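Side-chain contacts in oxaloacetate acetyl hydrolase (Cryphonectria parasitica, PDB 3LYE), which belongs to the phosphoenolpyruvate phosphomutase family of TIM-barrel enzymes and assembles here as four copies with bound calcium ions: residues 36-41 / 82-87; 69-74 / 110-115; 76-81 / 89-94. All blocks are in the same frame, centred on the assembly; numbering follows the deposited sequence.

Interaction 1 (36-41 / 82-87). With CA (calcium ion), chain D.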
ATOM      1  N   LEU A  36      -0.871   3.330 -17.930  1.00  7.92           N
ATOM      2  CA  LEU A  36      -0.638   3.442 -19.352  1.00  9.46           C
ATOM      3  C   LEU A  36      -1.941   3.353 -20.138  1.00  8.72           C
ATOM      4  O   LEU A  36      -2.214   4.172 -21.005  1.00  9.53           O
ATOM      5  CB  LEU A  36       0.334   2.374 -19.799  1.00  9.65           C
ATOM      6  CG  LEU A  36       0.697   2.419 -21.280  1.00 10.37           C
ATOM      7  CD1 LEU A  36       1.436   3.733 -21.657  1.00 11.95           C
ATOM      8  CD2 LEU A  36       1.482   1.224 -21.701  1.00 10.41           C
ATOM      9  N   SER A  37      -2.747   2.345 -19.849  1.00  8.56           N
ATOM     10  CA  SER A  37      -4.013   2.194 -20.555  1.00  8.40           C
ATOM     11  C   SER A  37      -4.915   3.419 -20.294  1.00  7.61           C
ATOM     12  O   SER A  37      -5.538   3.957 -21.214  1.00  9.06           O
ATOM     13  CB  SER A  37      -4.744   0.900 -20.187  1.00  8.06           C
ATOM     14  OG  SER A  37      -4.917   0.782 -18.794  1.00  8.24           O
ATOM     15  N   ALA A  38      -4.977   3.887 -19.058  1.00  8.03           N
ATOM     16  CA  ALA A  38      -5.790   5.053 -18.756  1.00  8.48           C
ATOM     17  C   ALA A  38      -5.280   6.312 -19.466  1.00  8.52           C
ATOM     18  O   ALA A  38      -6.059   7.082 -20.052  1.00  9.38           O
ATOM     19  CB  ALA A  38      -5.842   5.287 -17.257  1.00  8.72           C
ATOM     20  N   ARG A  39      -3.969   6.524 -19.437  1.00  8.89           N
ATOM     21  CA  ARG A  39      -3.393   7.701 -20.094  1.00  8.92           C
ATOM     22  C   ARG A  39      -3.641   7.659 -21.606  1.00  8.86           C
ATOM     23  O   ARG A  39      -3.823   8.693 -22.232  1.00 10.24           O
ATOM     24  CB  ARG A  39      -1.892   7.771 -19.815  1.00  8.54           C
ATOM     25  CG  ARG A  39      -1.523   8.259 -18.425  1.00  8.60           C
ATOM     26  CD  ARG A  39      -1.828   9.729 -18.203  1.00  8.95           C
ATOM     27  NE  ARG A  39      -1.099  10.195 -17.033  1.00  8.03           N
ATOM     28  CZ  ARG A  39      -1.105  11.444 -16.597  1.00  8.36           C
ATOM     29  NH1 ARG A  39      -0.387  11.744 -15.536  1.00  9.39           N
ATOM     30  NH2 ARG A  39      -1.827  12.368 -17.216  1.00 10.66           N
ATOM     31  N   THR A  40      -3.645   6.462 -22.172  1.00  8.98           N
ATOM     32  CA  THR A  40      -3.871   6.334 -23.615  1.00  9.37           C
ATOM     33  C   THR A  40      -5.325   6.709 -23.949  1.00 10.39           C
ATOM     34  O   THR A  40      -5.608   7.425 -24.908  1.00 11.00           O
ATOM     35  CB  THR A  40      -3.515   4.957 -24.146  1.00  9.72           C
ATOM     36  OG1 THR A  40      -2.154   4.661 -23.821  1.00 10.90           O
ATOM     37  CG2 THR A  40      -3.604   4.885 -25.643  1.00 11.03           C
ATOM     38  N   ALA A  41      -6.266   6.220 -23.158  1.00  9.56           N
ATOM     39  CA  ALA A  41      -7.672   6.564 -23.363  1.00 10.20           C
ATOM     40  C   ALA A  41      -7.863   8.078 -23.233  1.00 10.07           C
ATOM     41  O   ALA A  41      -8.646   8.682 -23.952  1.00 11.50           O
ATOM     42  CB  ALA A  41      -8.535   5.826 -22.387  1.00  9.53           C
ATOM     43  N   ALA A  82      -8.351   7.807 -11.586  1.00  7.48           N
ATOM     44  CA  ALA A  82      -9.265   8.926 -11.622  1.00  9.16           C
ATOM     45  C   ALA A  82      -8.639  10.271 -11.495  1.00  9.30           C
ATOM     46  O   ALA A  82      -9.197  11.249 -11.987  1.00  9.00           O
ATOM     47  CB  ALA A  82     -10.282   8.767 -10.483  1.00  8.28           C
ATOM     48  N   ASN A  83      -7.465  10.318 -10.878  1.00  7.86           N
ATOM     49  CA  ASN A  83      -6.794  11.577 -10.598  1.00  8.32           C
ATOM     50  C   ASN A  83      -5.583  11.944 -11.411  1.00  9.99           C
ATOM     51  O   ASN A  83      -4.899  12.915 -11.105  1.00 12.09           O
ATOM     52  CB  ASN A  83      -6.544  11.646  -9.076  1.00  8.53           C
ATOM     53  CG  ASN A  83      -7.829  11.476  -8.290  1.00  9.22           C
ATOM     54  OD1 ASN A  83      -8.104  10.406  -7.650  1.00 11.16           O
ATOM     55  ND2 ASN A  83      -8.674  12.472  -8.382  1.00  8.23           N
ATOM     56  N   LEU A  84      -5.333  11.171 -12.443  1.00  9.13           N
ATOM     57  CA  LEU A  84      -4.210  11.452 -13.334  1.00  8.67           C
ATOM     58  C   LEU A  84      -4.342  12.907 -13.810  1.00 10.04           C
ATOM     59  O   LEU A  84      -3.341  13.609 -13.930  1.00 11.74           O
ATOM     60  CB  LEU A  84      -4.133  10.454 -14.469  1.00  8.74           C
ATOM     61  CG  LEU A  84      -3.774   9.044 -14.048  1.00  9.83           C
ATOM     62  CD1 LEU A  84      -3.862   8.111 -15.233  1.00 10.50           C
ATOM     63  CD2 LEU A  84      -2.391   9.009 -13.385  1.00 10.40           C
ATOM     64  N   ASP A  85      -5.571  13.319 -14.116  1.00 10.02           N
ATOM     65  CA  ASP A  85      -5.857  14.676 -14.499  1.00 11.17           C
ATOM     66  C   ASP A  85      -6.994  15.118 -13.544  1.00 13.75           C
ATOM     67  O   ASP A  85      -8.105  14.610 -13.625  1.00 14.01           O
ATOM     68  CB  ASP A  85      -6.265  14.772 -15.960  1.00 14.00           C
ATOM     69  CG  ASP A  85      -6.690  16.177 -16.364  1.00 16.87           C
ATOM     70  OD1 ASP A  85      -7.053  16.339 -17.551  1.00 21.13           O
ATOM     71  OD2 ASP A  85      -6.659  17.110 -15.524  1.00 16.90           O
ATOM     72  N   PRO A  86      -6.713  16.038 -12.607  1.00 13.55           N
ATOM     73  CA  PRO A  86      -7.786  16.487 -11.700  1.00 14.01           C
ATOM     74  C   PRO A  86      -8.996  17.068 -12.438  1.00 13.23           C
ATOM     75  O   PRO A  86     -10.083  17.151 -11.872  1.00 14.15           O
ATOM     76  CB  PRO A  86      -7.105  17.595 -10.887  1.00 15.04           C
ATOM     77  CG  PRO A  86      -5.636  17.238 -10.926  1.00 17.49           C
ATOM     78  CD  PRO A  86      -5.412  16.651 -12.271  1.00 14.89           C
ATOM     79  N   PHE A  87      -8.796  17.489 -13.682  1.00 12.48           N
ATOM     80  CA  PHE A  87      -9.867  18.076 -14.479  1.00 14.98           C
ATOM     81  C   PHE A  87     -10.259  17.182 -15.634  1.00 18.44           C
ATOM     82  O   PHE A  87     -10.943  17.627 -16.545  1.00 19.29           O
ATOM     83  CB  PHE A  87      -9.363  19.401 -15.031  1.00 17.09           C
ATOM     84  CG  PHE A  87      -8.949  20.363 -13.958  1.00 19.89           C
ATOM     85  CD1 PHE A  87      -9.888  21.147 -13.311  1.00 21.45           C
ATOM     86  CD2 PHE A  87      -7.622  20.443 -13.560  1.00 19.03           C
ATOM     87  CE1 PHE A  87      -9.508  22.007 -12.314  1.00 22.89           C
ATOM     88  CE2 PHE A  87      -7.240  21.325 -12.558  1.00 20.84           C
ATOM     89  CZ  PHE A  87      -8.181  22.087 -11.940  1.00 21.44           C
TER
HETATM   90 CA    CA D 503     -11.862  19.085 -18.397  1.00 26.14          CA
HETATM   91  O   HOH W   1      -2.694  14.977 -16.406  0.87 26.40           O
HETATM   92  O   HOH W   2     -11.655  21.312 -17.253  1.00 36.86           O
HETATM   93  O   HOH W   3     -13.993  19.927 -17.160  0.95 42.84           O
HETATM   94  O   HOH W   4      -9.542  19.704 -18.967  0.96 28.95           O
HETATM   95  O   HOH W   5     -13.600  17.293 -18.250  0.91 28.84           O
HETATM   96  O   HOH W   6     -11.037  17.280 -19.920  0.85 27.94           O
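R39 and L84 illustrate how a buried arginine can act as an apolar surface and a polar group at once. R39 leaves helix 35-43 with CG beside the backbone N, and its chain bends at the second torsion (chi2 -69°) before running extended to the guanidinium. That bend swings the head toward the loop that follows helix 71-82. There L84 CB sits squarely over the centre of one guanidinium face, 3.8 Å from R39 CZ. With chi2 of 174°, L84 stretches CD1 away from its own backbone and lays it against the R39 stem, 3.9 Å from R39 CD, while CD2 lies closer to the guanidinium end. The same methyl fills the junction with the helix itself, L84 CD1 standing 4.0 Å from A38 CB.

The polar link is indirect. R39 NH2 is 3.8 Å from L84 O, too far for a bond, and a water lying in the guanidinium plane spans the gap: it accepts from R39 NH2 at 2.9 Å and probably donates to L84 O. R39 NE donates to G62 O of the second subunit and NH1 is hydrogen-bonded too, so each nitrogen of the group has a partner. Beyond L84, the loop is shaped by an Asx turn, in which F87 N meets D85 OD2 at 2.8 Å, from well above the carboxylate plane. F87 O binds a calcium ion at 2.5 Å, with five waters as its other ligands.

The carboxylate of D85 does not touch R39, and the chemistry of the contact is therefore that of a cation flattened against hydrocarbon, with carbonyl and water oxygens at its rim. These neutral oxygens probably stabilise the buried positive charge in place of a carboxylate, and they tie helix, loop and a neighbouring subunit together.

Interaction 2 (69-74 / 110-115)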
ATOM      1  N   ALA A  69      -8.351  -9.613  -5.851  1.00 10.57           N
ATOM      2  CA  ALA A  69      -8.230  -8.195  -5.547  1.00  8.72           C
ATOM      3  C   ALA A  69      -9.305  -7.872  -4.487  1.00  9.20           C
ATOM      4  O   ALA A  69     -10.457  -8.312  -4.616  1.00 11.91           O
ATOM      5  CB  ALA A  69      -8.445  -7.361  -6.772  1.00 10.25           C
ATOM      6  N   GLN A  70      -8.925  -7.103  -3.476  1.00  8.94           N
ATOM      7  CA  GLN A  70      -9.852  -6.694  -2.416  1.00  9.14           C
ATOM      8  C   GLN A  70      -9.956  -5.173  -2.432  1.00  9.08           C
ATOM      9  O   GLN A  70      -9.469  -4.507  -3.376  1.00  9.51           O
ATOM     10  CB  GLN A  70      -9.452  -7.271  -1.059  1.00 10.51           C
ATOM     11  CG  GLN A  70      -9.333  -8.795  -1.128  1.00 11.41           C
ATOM     12  CD  GLN A  70      -9.244  -9.485   0.195  1.00 14.77           C
ATOM     13  OE1 GLN A  70      -9.988 -10.421   0.491  1.00 23.53           O
ATOM     14  NE2 GLN A  70      -8.303  -9.110   0.952  1.00  9.26           N
ATOM     15  N   LEU A  71     -10.579  -4.596  -1.426  1.00  9.58           N
ATOM     16  CA  LEU A  71     -10.762  -3.154  -1.423  1.00  9.80           C
ATOM     17  C   LEU A  71      -9.491  -2.354  -1.611  1.00  9.45           C
ATOM     18  O   LEU A  71      -9.470  -1.424  -2.410  1.00 10.41           O
ATOM     19  CB  LEU A  71     -11.497  -2.671  -0.167  1.00 10.78           C
ATOM     20  CG  LEU A  71     -11.644  -1.150  -0.052  1.00 11.31           C
ATOM     21  CD1 LEU A  71     -12.386  -0.598  -1.229  1.00 11.38           C
ATOM     22  CD2 LEU A  71     -12.335  -0.813   1.257  1.00 11.58           C
ATOM     23  N   HIS A  72      -8.420  -2.704  -0.915  1.00  9.48           N
ATOM     24  CA  HIS A  72      -7.217  -1.937  -1.040  1.00 10.13           C
ATOM     25  C   HIS A  72      -6.719  -1.857  -2.470  1.00  9.99           C
ATOM     26  O   HIS A  72      -6.335  -0.785  -2.945  1.00  9.79           O
ATOM     27  CB  HIS A  72      -6.096  -2.512  -0.127  1.00 15.19           C
ATOM     28  CG  HIS A  72      -4.724  -1.987  -0.450  1.00 25.13           C
ATOM     29  ND1 HIS A  72      -3.875  -2.611  -1.341  1.00 30.78           N
ATOM     30  CD2 HIS A  72      -4.074  -0.879  -0.027  1.00 28.49           C
ATOM     31  CE1 HIS A  72      -2.756  -1.913  -1.439  1.00 32.52           C
ATOM     32  NE2 HIS A  72      -2.849  -0.863  -0.643  1.00 32.58           N
ATOM     33  N   ASP A  73      -6.679  -2.992  -3.148  1.00 10.13           N
ATOM     34  CA  ASP A  73      -6.207  -3.026  -4.523  1.00  9.64           C
ATOM     35  C   ASP A  73      -7.042  -2.210  -5.485  1.00  8.01           C
ATOM     36  O   ASP A  73      -6.556  -1.504  -6.361  1.00  8.99           O
ATOM     37  CB  ASP A  73      -6.174  -4.473  -5.010  1.00 10.64           C
ATOM     38  CG  ASP A  73      -5.458  -5.385  -4.041  1.00 13.58           C
ATOM     39  OD1 ASP A  73      -4.229  -5.303  -3.996  1.00 14.92           O
ATOM     40  OD2 ASP A  73      -6.128  -6.224  -3.388  1.00 13.56           O
ATOM     41  N   MET A  74      -8.340  -2.373  -5.321  1.00  8.10           N
ATOM     42  CA  MET A  74      -9.286  -1.661  -6.175  1.00  7.84           C
ATOM     43  C   MET A  74      -9.297  -0.174  -5.946  1.00  7.79           C
ATOM     44  O   MET A  74      -9.251   0.598  -6.898  1.00  8.28           O
ATOM     45  CB  MET A  74     -10.676  -2.286  -6.017  1.00  7.52           C
ATOM     46  CG  MET A  74     -10.739  -3.731  -6.478  1.00  8.21           C
ATOM     47  SD  MET A  74     -10.460  -4.015  -8.233  1.00  8.38           S
ATOM     48  CE  MET A  74     -12.000  -3.344  -8.873  1.00  8.99           C
ATOM     49  N   GLU A 110     -17.526   4.866   0.269  1.00  7.66           N
ATOM     50  CA  GLU A 110     -16.932   6.058   0.847  1.00  7.80           C
ATOM     51  C   GLU A 110     -15.537   6.276   0.284  1.00  8.74           C
ATOM     52  O   GLU A 110     -15.176   7.400  -0.044  1.00  9.09           O
ATOM     53  CB  GLU A 110     -16.898   5.862   2.341  1.00  9.57           C
ATOM     54  CG  GLU A 110     -16.196   6.925   3.131  1.00 13.23           C
ATOM     55  CD  GLU A 110     -16.214   6.580   4.604  1.00 25.63           C
ATOM     56  OE1 GLU A 110     -16.108   5.361   4.938  1.00 32.06           O
ATOM     57  OE2 GLU A 110     -16.337   7.510   5.409  1.00 27.50           O
ATOM     58  N   HIS A 111     -14.719   5.224   0.237  1.00  8.06           N
ATOM     59  CA  HIS A 111     -13.353   5.334  -0.273  1.00  7.84           C
ATOM     60  C   HIS A 111     -13.320   5.721  -1.759  1.00  8.37           C
ATOM     61  O   HIS A 111     -12.515   6.539  -2.183  1.00  8.54           O
ATOM     62  CB  HIS A 111     -12.575   4.055   0.006  1.00  9.53           C
ATOM     63  CG  HIS A 111     -12.163   3.927   1.437  1.00 12.83           C
ATOM     64  ND1 HIS A 111     -10.895   3.572   1.817  1.00 23.10           N
ATOM     65  CD2 HIS A 111     -12.850   4.127   2.584  1.00 13.19           C
ATOM     66  CE1 HIS A 111     -10.808   3.576   3.134  1.00 19.80           C
ATOM     67  NE2 HIS A 111     -11.972   3.940   3.626  1.00 15.88           N
ATOM     68  N   TYR A 112     -14.224   5.143  -2.534  1.00  8.10           N
ATOM     69  CA  TYR A 112     -14.308   5.467  -3.954  1.00  7.75           C
ATOM     70  C   TYR A 112     -14.688   6.950  -4.078  1.00  7.29           C
ATOM     71  O   TYR A 112     -14.100   7.699  -4.870  1.00  7.90           O
ATOM     72  CB  TYR A 112     -15.305   4.581  -4.692  1.00  7.63           C
ATOM     73  CG  TYR A 112     -14.775   3.247  -5.176  1.00  8.54           C
ATOM     74  CD1 TYR A 112     -13.724   2.584  -4.522  1.00  9.48           C
ATOM     75  CD2 TYR A 112     -15.366   2.634  -6.255  1.00  8.17           C
ATOM     76  CE1 TYR A 112     -13.291   1.351  -4.969  1.00  9.13           C
ATOM     77  CE2 TYR A 112     -14.942   1.417  -6.702  1.00  7.92           C
ATOM     78  CZ  TYR A 112     -13.886   0.779  -6.060  1.00  9.55           C
ATOM     79  OH  TYR A 112     -13.470  -0.462  -6.512  1.00 10.41           O
ATOM     80  N   ILE A 113     -15.687   7.378  -3.326  1.00  7.91           N
ATOM     81  CA  ILE A 113     -16.104   8.773  -3.384  1.00  8.04           C
ATOM     82  C   ILE A 113     -14.956   9.729  -3.039  1.00  7.99           C
ATOM     83  O   ILE A 113     -14.716  10.711  -3.751  1.00  9.81           O
ATOM     84  CB  ILE A 113     -17.328   9.010  -2.468  1.00  8.16           C
ATOM     85  CG1 ILE A 113     -18.581   8.434  -3.150  1.00  8.10           C
ATOM     86  CG2 ILE A 113     -17.571  10.488  -2.144  1.00  9.81           C
ATOM     87  CD1 ILE A 113     -19.791   8.362  -2.254  1.00  9.74           C
ATOM     88  N   ARG A 114     -14.281   9.449  -1.930  1.00  9.44           N
ATOM     89  CA  ARG A 114     -13.140  10.242  -1.458  1.00 11.12           C
ATOM     90  C   ARG A 114     -12.032  10.312  -2.494  1.00 10.73           C
ATOM     91  O   ARG A 114     -11.317  11.318  -2.587  1.00 13.15           O
ATOM     92  CB  ARG A 114     -12.523   9.604  -0.169  1.00 11.60           C
ATOM     93  CG  ARG A 114     -13.322   9.908   1.031  1.00 14.72           C
ATOM     94  CD  ARG A 114     -12.996   9.057   2.240  1.00 14.87           C
ATOM     95  NE  ARG A 114     -11.591   8.825   2.447  1.00 12.77           N
ATOM     96  CZ  ARG A 114     -11.101   7.926   3.278  1.00 15.53           C
ATOM     97  NH1 ARG A 114      -9.782   7.770   3.342  1.00 16.32           N
ATOM     98  NH2 ARG A 114     -11.914   7.214   4.050  1.00 17.59           N
ATOM     99  N   SER A 115     -11.876   9.215  -3.225  1.00 10.31           N
ATOM    100  CA  SER A 115     -10.845   9.096  -4.250  1.00 10.96           C
ATOM    101  C   SER A 115     -11.228   9.680  -5.602  1.00 10.09           C
ATOM    102  O   SER A 115     -10.531   9.482  -6.582  1.00 11.03           O
ATOM    103  CB  SER A 115     -10.436   7.635  -4.431  1.00 10.94           C
ATOM    104  OG  SER A 115      -9.683   7.162  -3.325  1.00 14.77           O
TER
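M74 and Y112 join two neighbouring outer helices of the TIM barrel, 71-82 and 102-114, and show how one tyrosine can fill the seam between helices while its hydroxyl serves another element.

Van der Waals contacts make up the seam. The Y112 side chain leans across to the other helix, and its far end meets the base of M74: M74 CB is 3.4 Å from Y112 OH and 4.4 Å from Y112 CZ. M74 is bent twice, at chi2 -65° and chi3 -72°, and this curl brings CE back to within 4.0 Å of Y112 OH, so that the hydroxyl is approached by both ends of one side chain. Farther along the ring, L71 CD1 comes obliquely to Y112 CE1 at 4.3 Å. L71 also packs on M104, R107 and T108 of helix 102-114 and on Q70 of the fourth subunit. M74 packs on D96 and Y99, and the nearest atom of its side chain is about 6 Å from a bound calcium ion.

Polar interactions lie around this greasy seam. The Y112 hydroxyl is hydrogen-bonded to D94 O, at the end of strand 91-94, which ties the tyrosine to the barrel wall.

A flat-group contact occurs within the second helix, where the R114 guanidinium lies over the rim of one H111 ring face, R114 CZ standing 4.1 Å above the ring plane. R114 NH1 continues into a salt bridge with D79 of the third subunit.

The start of helix 71-82 is secured by a side chain of its own first turn. Q70 occupies the N-cap position, and its backbone N donates to D73 OD2 at 2.9 Å, almost perfectly straight (179°) and into the anti lone pair of that oxygen.

Interaction 3 (76-81 / 89-94). With CA (calcium ion), chain B.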
ATOM      1  N   ASP A  76      -6.872   1.568  -4.596  1.00  9.45           N
ATOM      2  CA  ASP A  76      -5.606   2.156  -5.005  1.00 10.53           C
ATOM      3  C   ASP A  76      -5.530   2.373  -6.496  1.00  8.19           C
ATOM      4  O   ASP A  76      -5.048   3.410  -6.957  1.00  8.63           O
ATOM      5  CB  ASP A  76      -4.435   1.306  -4.535  1.00 13.80           C
ATOM      6  CG  ASP A  76      -4.116   1.536  -3.063  1.00 25.13           C
ATOM      7  OD1 ASP A  76      -3.150   0.918  -2.580  1.00 31.53           O
ATOM      8  OD2 ASP A  76      -4.833   2.329  -2.405  1.00 28.89           O
ATOM      9  N   ASN A  77      -5.986   1.409  -7.290  1.00  7.61           N
ATOM     10  CA  ASN A  77      -5.922   1.577  -8.734  1.00  8.13           C
ATOM     11  C   ASN A  77      -6.890   2.652  -9.198  1.00  8.14           C
ATOM     12  O   ASN A  77      -6.564   3.436 -10.077  1.00  8.65           O
ATOM     13  CB  ASN A  77      -6.176   0.242  -9.424  1.00  7.21           C
ATOM     14  CG  ASN A  77      -5.458   0.105 -10.750  1.00  7.80           C
ATOM     15  OD1 ASN A  77      -4.346   0.596 -10.925  1.00 11.60           O
ATOM     16  ND2 ASN A  77      -6.066  -0.609 -11.663  1.00  8.41           N
ATOM     17  N   ALA A  78      -8.073   2.705  -8.615  1.00  7.36           N
ATOM     18  CA  ALA A  78      -9.055   3.698  -9.014  1.00  7.07           C
ATOM     19  C   ALA A  78      -8.635   5.101  -8.623  1.00  7.93           C
ATOM     20  O   ALA A  78      -8.842   6.024  -9.366  1.00  8.06           O
ATOM     21  CB  ALA A  78     -10.433   3.349  -8.440  1.00  7.88           C
ATOM     22  N   ASP A  79      -8.056   5.252  -7.451  1.00  7.71           N
ATOM     23  CA  ASP A  79      -7.587   6.540  -6.951  1.00  8.37           C
ATOM     24  C   ASP A  79      -6.494   7.048  -7.919  1.00  9.63           C
ATOM     25  O   ASP A  79      -6.446   8.212  -8.310  1.00 10.85           O
ATOM     26  CB  ASP A  79      -7.055   6.315  -5.540  1.00 10.20           C
ATOM     27  CG  ASP A  79      -6.406   7.500  -4.978  1.00 16.52           C
ATOM     28  OD1 ASP A  79      -5.165   7.615  -5.034  1.00 19.44           O
ATOM     29  OD2 ASP A  79      -7.120   8.344  -4.509  1.00 21.49           O
ATOM     30  N   MET A  80      -5.614   6.144  -8.324  1.00  7.92           N
ATOM     31  CA  MET A  80      -4.573   6.508  -9.248  1.00  7.72           C
ATOM     32  C   MET A  80      -5.161   6.949 -10.598  1.00  8.37           C
ATOM     33  O   MET A  80      -4.845   8.026 -11.115  1.00  9.10           O
ATOM     34  CB  MET A  80      -3.581   5.343  -9.442  1.00  8.32           C
ATOM     35  CG  MET A  80      -2.428   5.650 -10.381  1.00  8.37           C
ATOM     36  SD  MET A  80      -2.773   5.303 -12.153  1.00  9.98           S
ATOM     37  CE  MET A  80      -2.938   3.509 -12.146  1.00  9.22           C
ATOM     38  N   ILE A  81      -6.034   6.131 -11.160  1.00  8.06           N
ATOM     39  CA  ILE A  81      -6.566   6.444 -12.476  1.00  7.57           C
ATOM     40  C   ILE A  81      -7.439   7.669 -12.536  1.00  7.27           C
ATOM     41  O   ILE A  81      -7.289   8.497 -13.431  1.00  8.37           O
ATOM     42  CB  ILE A  81      -7.334   5.210 -13.038  1.00  7.88           C
ATOM     43  CG1 ILE A  81      -6.371   4.058 -13.331  1.00  7.90           C
ATOM     44  CG2 ILE A  81      -8.133   5.589 -14.291  1.00  7.64           C
ATOM     45  CD1 ILE A  81      -7.039   2.725 -13.495  1.00  9.26           C
ATOM     46  N   PRO A  89     -11.593  13.191 -17.411  1.00 13.69           N
ATOM     47  CA  PRO A  89     -12.830  12.431 -17.535  1.00 12.34           C
ATOM     48  C   PRO A  89     -13.210  11.593 -16.348  1.00  9.46           C
ATOM     49  O   PRO A  89     -12.337  11.096 -15.658  1.00 11.39           O
ATOM     50  CB  PRO A  89     -12.560  11.521 -18.733  1.00 14.29           C
ATOM     51  CG  PRO A  89     -11.120  11.340 -18.791  1.00 14.92           C
ATOM     52  CD  PRO A  89     -10.516  12.635 -18.249  1.00 15.34           C
ATOM     53  N   PRO A  90     -14.530  11.459 -16.103  1.00  8.91           N
ATOM     54  CA  PRO A  90     -14.976  10.641 -14.994  1.00  9.52           C
ATOM     55  C   PRO A  90     -14.595   9.167 -15.167  1.00  8.73           C
ATOM     56  O   PRO A  90     -14.504   8.635 -16.283  1.00 10.07           O
ATOM     57  CB  PRO A  90     -16.524  10.766 -15.053  1.00 10.23           C
ATOM     58  CG  PRO A  90     -16.822  11.275 -16.365  1.00 14.13           C
ATOM     59  CD  PRO A  90     -15.657  12.095 -16.809  1.00 10.16           C
ATOM     60  N   LEU A  91     -14.406   8.515 -14.029  1.00  8.24           N
ATOM     61  CA  LEU A  91     -14.087   7.127 -13.950  1.00  8.48           C
ATOM     62  C   LEU A  91     -15.194   6.280 -13.278  1.00  7.94           C
ATOM     63  O   LEU A  91     -15.640   6.617 -12.177  1.00  8.64           O
ATOM     64  CB  LEU A  91     -12.813   6.907 -13.068  1.00  8.41           C
ATOM     65  CG  LEU A  91     -12.363   5.434 -12.977  1.00  8.84           C
ATOM     66  CD1 LEU A  91     -11.934   4.855 -14.325  1.00  7.96           C
ATOM     67  CD2 LEU A  91     -11.275   5.279 -11.906  1.00  8.20           C
ATOM     68  N   ILE A  92     -15.686   5.270 -13.999  1.00  7.60           N
ATOM     69  CA  ILE A  92     -16.616   4.306 -13.445  1.00  7.10           C
ATOM     70  C   ILE A  92     -15.698   3.123 -13.064  1.00  6.92           C
ATOM     71  O   ILE A  92     -14.880   2.707 -13.907  1.00  8.87           O
ATOM     72  CB  ILE A  92     -17.670   3.825 -14.425  1.00  8.08           C
ATOM     73  CG1 ILE A  92     -18.600   4.987 -14.762  1.00 10.03           C
ATOM     74  CG2 ILE A  92     -18.460   2.646 -13.821  1.00  9.26           C
ATOM     75  CD1 ILE A  92     -19.584   4.682 -15.868  1.00 10.86           C
ATOM     76  N   ALA A  93     -15.809   2.582 -11.848  1.00  7.79           N
ATOM     77  CA  ALA A  93     -14.992   1.469 -11.431  1.00  8.42           C
ATOM     78  C   ALA A  93     -15.808   0.305 -10.932  1.00  9.30           C
ATOM     79  O   ALA A  93     -16.870   0.475 -10.352  1.00 10.56           O
ATOM     80  CB  ALA A  93     -14.052   1.888 -10.317  1.00  9.59           C
ATOM     81  N   ASP A  94     -15.324  -0.894 -11.225  1.00  8.35           N
ATOM     82  CA  ASP A  94     -15.942  -2.087 -10.702  1.00  8.10           C
ATOM     83  C   ASP A  94     -15.788  -2.048  -9.177  1.00  9.52           C
ATOM     84  O   ASP A  94     -14.724  -1.626  -8.691  1.00  8.62           O
ATOM     85  CB  ASP A  94     -15.112  -3.280 -11.228  1.00  8.71           C
ATOM     86  CG  ASP A  94     -15.673  -4.650 -10.907  1.00 11.01           C
ATOM     87  OD1 ASP A  94     -16.694  -4.761 -10.194  1.00 10.80           O
ATOM     88  OD2 ASP A  94     -15.057  -5.634 -11.415  1.00 13.24           O
TER
HETATM   89 CA    CA B 501     -15.554  -8.046 -11.011  1.00 16.06          CA
HETATM   90  O   HOH W   7     -17.699  -7.050 -11.164  1.00 13.90           O
HETATM   91  O   HOH W   8     -17.064  -9.789 -10.137  1.00 19.22           O
HETATM   92  O   HOH W   9     -13.251  -8.311 -10.860  1.00 17.20           O
HETATM   93  O   HOH W  10     -15.217 -10.352 -11.998  0.91 19.37           O
HETATM   94  O   HOH W  11     -15.645  -7.539 -12.936  1.00 19.49           O
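A78, I81 and L91 show how a TIM barrel seats an outer helix on its strand: the 76-81 segment of helix 71-82 runs almost antiparallel (170°) to strand 91-94, which follows it in the chain, with a closest axis approach of 9.6 Å. With strand 49-51 alongside 91-94, this is the second half of a beta-alpha-beta crossover.

The tight part is built by L91. Its CG stands anti to the backbone N (chi1 -178°), which carries both methyls off the strand and against the helix. CD2 lies 3.6 Å from A78 O and 4.1 Å from A78 CB, while CD1 meets I81 CG2 at 3.9 Å, the two side chains crossing at about a right angle. M51 of the adjoining strand packs on both A78 and I81.

Toward the C-terminal end of the strand the fit is looser. Two alanines face each other, A78 CB and A93 CB being 4.3 Å apart, and V117 packs against both. On the far side of the helix M80 points away from the strand, and packs on R60 of the second subunit.

Past A93 the hydrocarbon gives way to a hydrated metal. D94 and D96 both bind a calcium ion that also carries water ligands. D94 holds it through one oxygen, D94 OD2 at 2.5 Å, whereas D94 OD1 stays 3.6 Å from the calcium.

Overall arrangement
Taken together, the three contacts follow one helix of a TIM barrel, 71-82, from its first turn (interaction 2) through its middle (interaction 3) to the loop beyond its end (interaction 1). Interaction 3 is central, its centre about 9 Å from each of the others, whose own centres lie about 17 Å apart. I81 CG2 reaches A38 CB at 3.8 Å, merging interactions 1 and 3 into one apolar layer, while Y112 CE2 and A93 CB, also 3.8 Å apart, join interactions 2 and 3. The D94 calcium marks the strand end where interactions 2 and 3 converge; the calcium bound by F87 O belongs to interaction 1 alone.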